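Local coordinates for protein probable sugar kinase (Clostridium perfringens, PDB 3KZH) that probably acts as a carbohydrate kinase of the ribokinase-like pfkB family and holds a beta-D-glucopyranose in its pocket, at residues A49-R54 with P296-D301; L10-S15 with E132-A137. All blocks are in the same frame, centred on the assembly; numbering follows the deposited sequence.

Overall arrangement
Both contacts belong to the large ribokinase-like domain and are about 19 Å apart, centre to centre. Interaction 2 is a buried, wholly apolar contact: strand 9-12 of the main sheet is covered by the end of helix 131-135. Interaction 1 is partly buried and mainly polar, with an arginine on helix 44-54 and two waters holding the loop that leads into helix 300-308. The two meet at strand 9-12, because Val11 packs with its CG2 3.9 Å from SE of the selenomethionine Met52. Val11 faces helix 44-54, whereas Leu10 and Phe12, on the other face of the strand, point to 132-137, so the two helices lie on opposite sides of the sheet.

Interaction 1 of 2, residues A49-R54 with P296-D301; sequences AENMAR and PDMALD
Arg54 reaches from helix 44-54 to the backbone of Pro296 and Met298, presenting the edge of its guanidinium to two carbonyl oxygens. The chain runs extended from CG to NE (chi2 176°), which carries the flat group out alongside the loop. NH1 gives both of its main bonds here: one to Met298 O at 2.8 Å, in the carbonyl plane and on a lone pair, the other to Pro296 O at 3.0 Å, where the donor stands above the carbonyl plane. NH2 adds a weak bond to Pro296 O. NE is held by Glu50 OE2 at 2.8 Å, close to the guanidinium plane, a salt bridge one helical turn back that helps fix the rotation of the guanidinium; Glu50 also pairs with Arg46. Arg54 O faces the loop as well, taking a CA-H...O contact from Ala299 CA at 3.3 Å. One water links Arg54 O to Leu300 N; a second bonds to Met298 O and reaches Arg54 O only weakly. Deeper in, CE of selenomethionine Met298 reaches the Asn51 side chain, beside Met283 of helix 273-288. An arginine thus bonds two loop carbonyls just before Ala299, the N-cap of helix 300-308, in the ribokinase-like fold of the pfkB kinases.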
loop_
_atom_site.group_PDB
_atom_site.type_symbol
_atom_site.label_atom_id
_atom_site.label_comp_id
_atom_site.label_asym_id
_atom_site.label_seq_id
_atom_site.Cartn_x
_atom_site.Cartn_y
_atom_site.Cartn_z
ATOM N N ALA A 49 -0.362 -13.221 15.271
ATOM C CA ALA A 49 -0.381 -14.213 14.197
ATOM C C ALA A 49 0.923 -14.253 13.396
ATOM O O ALA A 49 1.398 -15.343 13.061
ATOM C CB ALA A 49 -1.543 -13.957 13.280
ATOM N N GLU A 50 1.521 -13.078 13.148
ATOM C CA GLU A 50 2.800 -12.990 12.419
ATOM C C GLU A 50 3.925 -13.622 13.239
ATOM O O GLU A 50 4.618 -14.513 12.733
ATOM C CB GLU A 50 3.189 -11.543 12.016
ATOM C CG GLU A 50 4.303 -11.540 10.944
ATOM C CD GLU A 50 4.957 -10.196 10.616
ATOM O OE1 GLU A 50 4.301 -9.138 10.651
ATOM O OE2 GLU A 50 6.159 -10.210 10.273
ATOM N N ASN A 51 4.038 -13.217 14.509
ATOM C CA ASN A 51 5.056 -13.726 15.447
ATOM C C ASN A 51 4.982 -15.259 15.619
ATOM O O ASN A 51 6.010 -15.926 15.739
ATOM C CB ASN A 51 4.907 -13.074 16.832
ATOM C CG ASN A 51 5.293 -11.611 16.859
ATOM O OD1 ASN A 51 4.438 -10.727 17.011
ATOM N ND2 ASN A 51 6.588 -11.349 16.785
HETATM N N MSE A 52 3.752 -15.788 15.565
HETATM C CA MSE A 52 3.438 -17.220 15.689
HETATM C C MSE A 52 3.902 -18.017 14.463
HETATM O O MSE A 52 4.562 -19.049 14.590
HETATM C CB MSE A 52 1.925 -17.427 15.876
HETATM C CG MSE A 52 1.463 -17.497 17.312
HETATM SE SE MSE A 52 -0.395 -17.945 17.530
HETATM C CE MSE A 52 -0.573 -17.449 19.426
ATOM N N ALA A 53 3.548 -17.521 13.280
ATOM C CA ALA A 53 3.909 -18.134 12.002
ATOM C C ALA A 53 5.429 -18.073 11.805
ATOM O O ALA A 53 6.031 -19.009 11.263
ATOM C CB ALA A 53 3.195 -17.416 10.873
ATOM N N ARG A 54 6.039 -17.001 12.325
ATOM C CA ARG A 54 7.488 -16.792 12.252
ATOM C C ARG A 54 8.290 -17.833 13.030
ATOM O O ARG A 54 9.391 -18.176 12.632
ATOM C CB ARG A 54 7.866 -15.382 12.730
ATOM C CG ARG A 54 7.820 -14.339 11.617
ATOM C CD ARG A 54 8.100 -12.931 12.119
ATOM N NE ARG A 54 8.252 -11.983 11.016
ATOM C CZ ARG A 54 9.408 -11.705 10.408
ATOM N NH1 ARG A 54 10.530 -12.294 10.792
ATOM N NH2 ARG A 54 9.437 -10.869 9.386
ATOM N N PRO A 296 12.414 -8.032 11.997
ATOM C CA PRO A 296 12.509 -8.612 10.650
ATOM C C PRO A 296 13.198 -9.968 10.543
ATOM O O PRO A 296 12.845 -10.772 9.682
ATOM C CB PRO A 296 13.297 -7.552 9.879
ATOM C CG PRO A 296 12.912 -6.294 10.545
ATOM C CD PRO A 296 13.007 -6.678 11.992
ATOM N N ASP A 297 14.152 -10.228 11.433
ATOM C CA ASP A 297 14.900 -11.480 11.395
ATOM C C ASP A 297 14.386 -12.577 12.290
ATOM O O ASP A 297 14.901 -13.696 12.238
ATOM C CB ASP A 297 16.383 -11.245 11.697
ATOM C CG ASP A 297 17.038 -10.297 10.718
ATOM O OD1 ASP A 297 16.586 -10.207 9.552
ATOM O OD2 ASP A 297 18.006 -9.623 11.132
HETATM N N MSE A 298 13.355 -12.284 13.080
HETATM C CA MSE A 298 12.810 -13.274 13.998
HETATM C C MSE A 298 12.205 -14.517 13.364
HETATM O O MSE A 298 11.381 -14.457 12.437
HETATM C CB MSE A 298 11.840 -12.662 14.996
HETATM C CG MSE A 298 12.128 -13.114 16.421
HETATM SE SE MSE A 298 10.560 -13.562 17.382
HETATM C CE MSE A 298 10.204 -11.801 18.068
ATOM N N ALA A 299 12.734 -15.633 13.849
ATOM C CA ALA A 299 12.389 -16.983 13.451
ATOM C C ALA A 299 12.704 -17.869 14.645
ATOM O O ALA A 299 13.264 -17.396 15.633
ATOM C CB ALA A 299 13.240 -17.401 12.248
ATOM N N LEU A 300 12.366 -19.154 14.536
ATOM C CA LEU A 300 12.613 -20.146 15.583
ATOM C C LEU A 300 14.088 -20.175 15.996
ATOM O O LEU A 300 14.392 -20.051 17.187
ATOM C CB LEU A 300 12.142 -21.547 15.137
ATOM C CG LEU A 300 12.335 -22.747 16.086
ATOM C CD1 LEU A 300 11.610 -22.516 17.388
ATOM C CD2 LEU A 300 11.870 -24.042 15.450
ATOM N N ASP A 301 14.986 -20.228 15.011
ATOM C CA ASP A 301 16.432 -20.260 15.264
ATOM C C ASP A 301 16.987 -19.073 16.068
ATOM O O ASP A 301 17.761 -19.294 16.995
ATOM C CB ASP A 301 17.237 -20.477 13.960
ATOM C CG ASP A 301 16.777 -19.580 12.803
ATOM O OD1 ASP A 301 16.286 -18.461 13.044
ATOM O OD2 ASP A 301 16.912 -20.001 11.634
HETATM O O HOH W 1 10.881 -16.254 10.329
HETATM O O HOH W 2 11.074 -20.422 12.019
#

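Interaction 2 of 2, residues L10-S15 with E132-A137; sequences LVFGAS and EIFENA
Leu10 is the centre of the contact, touching Ile133, Phe134 and Ala137 with different parts of its side chain. Leu10 CD2 comes against the Phe134 ring, 3.6 Å from Phe134 CD1, and also lies near Ile133. Leu10 CD1 is 4.0 Å from Ile133 CG2, the two side chains crossing at about a right angle. Nearer the backbone, Leu10 CB meets Ala137 CB at 3.8 Å, just where the chain has left helix 131-135. With CG anti to the backbone N (chi1 -180°), the branch of the leucine is carried toward the helix.

Two residues along the strand, Phe12 meets the far end of the same Phe134 ring: Phe12 CD1 is 3.7 Å from Phe134 CZ. The rings are inclined at 56° with centroids 5.5 Å apart, an oblique pair. Phe134 thus spans both strand residues, its CD1 side by Leu10 and its CZ by Phe12.

In the next shell, Phe157 stacks on Phe134, and Leu153 of helix 147-157 touches both Phe12 and Phe134. Backbone hydrogen bonds tie Leu10 to Tyr139 and Val141 on one neighbouring strand, and Val11 to Asn60 and Met62 on the other, setting strand 9-12 between two parallel neighbours in the main sheet. Tyr8 OH bonds to Ile133 O, a polar tie close to the apolar patch.

No hydrogen bond joins the two segments, so helix and strand are held by close hydrocarbon and aromatic packing, consistent with hydrophobic burial as the main source of cohesion.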
loop_
_atom_site.group_PDB
_atom_site.type_symbol
_atom_site.label_atom_id
_atom_site.label_comp_id
_atom_site.label_asym_id
_atom_site.label_seq_id
_atom_site.Cartn_x
_atom_site.Cartn_y
_atom_site.Cartn_z
ATOM N N LEU A 10 -5.870 -20.718 16.346
ATOM C CA LEU A 10 -6.678 -19.690 15.739
ATOM C C LEU A 10 -6.509 -18.359 16.440
ATOM O O LEU A 10 -6.501 -18.289 17.668
ATOM C CB LEU A 10 -8.154 -20.097 15.702
ATOM C CG LEU A 10 -9.192 -19.142 15.083
ATOM C CD1 LEU A 10 -8.912 -18.861 13.609
ATOM C CD2 LEU A 10 -10.568 -19.739 15.254
ATOM N N VAL A 11 -6.299 -17.320 15.637
ATOM C CA VAL A 11 -6.176 -15.956 16.128
ATOM C C VAL A 11 -7.338 -15.251 15.438
ATOM O O VAL A 11 -7.501 -15.373 14.226
ATOM C CB VAL A 11 -4.801 -15.298 15.750
ATOM C CG1 VAL A 11 -4.708 -13.873 16.303
ATOM C CG2 VAL A 11 -3.632 -16.129 16.275
ATOM N N PHE A 12 -8.178 -14.585 16.226
ATOM C CA PHE A 12 -9.346 -13.868 15.708
ATOM C C PHE A 12 -9.254 -12.389 16.107
ATOM O O PHE A 12 -9.276 -12.079 17.289
ATOM C CB PHE A 12 -10.634 -14.529 16.263
ATOM C CG PHE A 12 -11.927 -13.933 15.748
ATOM C CD1 PHE A 12 -12.488 -14.386 14.541
ATOM C CD2 PHE A 12 -12.616 -12.950 16.492
ATOM C CE1 PHE A 12 -13.737 -13.872 14.061
ATOM C CE2 PHE A 12 -13.857 -12.422 16.036
ATOM C CZ PHE A 12 -14.418 -12.890 14.812
ATOM N N GLY A 13 -9.196 -11.494 15.121
ATOM C CA GLY A 13 -9.109 -10.065 15.395
ATOM C C GLY A 13 -8.770 -9.168 14.212
ATOM O O GLY A 13 -8.614 -9.634 13.087
ATOM N N ALA A 14 -8.575 -7.884 14.497
ATOM C CA ALA A 14 -8.283 -6.853 13.492
ATOM C C ALA A 14 -6.907 -6.828 12.804
ATOM O O ALA A 14 -5.912 -7.294 13.352
ATOM C CB ALA A 14 -8.581 -5.485 14.087
ATOM N N SER A 15 -6.902 -6.308 11.574
ATOM C CA SER A 15 -5.711 -6.121 10.736
ATOM C C SER A 15 -5.777 -4.671 10.285
ATOM O O SER A 15 -6.750 -4.260 9.650
ATOM C CB SER A 15 -5.729 -6.989 9.475
ATOM O OG SER A 15 -5.492 -8.343 9.750
ATOM N N GLU A 132 -16.735 -24.412 12.540
ATOM C CA GLU A 132 -15.845 -25.567 12.487
ATOM C C GLU A 132 -14.371 -25.174 12.654
ATOM O O GLU A 132 -13.558 -25.980 13.109
ATOM C CB GLU A 132 -16.058 -26.293 11.166
ATOM C CG GLU A 132 -15.806 -27.770 11.210
ATOM C CD GLU A 132 -16.132 -28.425 9.893
ATOM O OE1 GLU A 132 -17.322 -28.733 9.663
ATOM O OE2 GLU A 132 -15.195 -28.609 9.086
ATOM N N ILE A 133 -14.039 -23.931 12.302
ATOM C CA ILE A 133 -12.671 -23.436 12.450
ATOM C C ILE A 133 -12.394 -23.189 13.938
ATOM O O ILE A 133 -11.323 -23.534 14.434
ATOM C CB ILE A 133 -12.410 -22.153 11.604
ATOM C CG1 ILE A 133 -12.810 -22.366 10.133
ATOM C CG2 ILE A 133 -10.929 -21.713 11.718
ATOM C CD1 ILE A 133 -12.051 -23.491 9.382
ATOM N N PHE A 134 -13.403 -22.663 14.639
ATOM C CA PHE A 134 -13.333 -22.392 16.077
ATOM C C PHE A 134 -13.316 -23.684 16.887
ATOM O O PHE A 134 -12.411 -23.895 17.691
ATOM C CB PHE A 134 -14.517 -21.547 16.535
ATOM C CG PHE A 134 -14.500 -20.136 16.039
ATOM C CD1 PHE A 134 -13.770 -19.148 16.723
ATOM C CD2 PHE A 134 -15.264 -19.765 14.923
ATOM C CE1 PHE A 134 -13.803 -17.789 16.300
ATOM C CE2 PHE A 134 -15.312 -18.416 14.486
ATOM C CZ PHE A 134 -14.581 -17.426 15.177
ATOM N N GLU A 135 -14.272 -24.571 16.600
ATOM C CA GLU A 135 -14.415 -25.861 17.287
ATOM C C GLU A 135 -13.219 -26.819 17.202
ATOM O O GLU A 135 -12.928 -27.533 18.172
ATOM C CB GLU A 135 -15.697 -26.573 16.830
ATOM C CG GLU A 135 -16.971 -25.824 17.185
ATOM C CD GLU A 135 -18.243 -26.452 16.644
ATOM O OE1 GLU A 135 -18.214 -27.020 15.531
ATOM O OE2 GLU A 135 -19.282 -26.363 17.334
ATOM N N ASN A 136 -12.524 -26.813 16.064
ATOM C CA ASN A 136 -11.360 -27.681 15.872
ATOM C C ASN A 136 -10.016 -27.003 16.170
ATOM O O ASN A 136 -8.957 -27.600 15.961
ATOM C CB ASN A 136 -11.360 -28.298 14.468
ATOM C CG ASN A 136 -12.570 -29.182 14.217
ATOM O OD1 ASN A 136 -13.477 -28.806 13.477
ATOM N ND2 ASN A 136 -12.599 -30.350 14.851
ATOM N N ALA A 137 -10.068 -25.759 16.651
ATOM C CA ALA A 137 -8.870 -25.007 17.017
ATOM C C ALA A 137 -8.445 -25.439 18.408
ATOM O O ALA A 137 -9.286 -25.534 19.304
ATOM C CB ALA A 137 -9.152 -23.520 16.997
#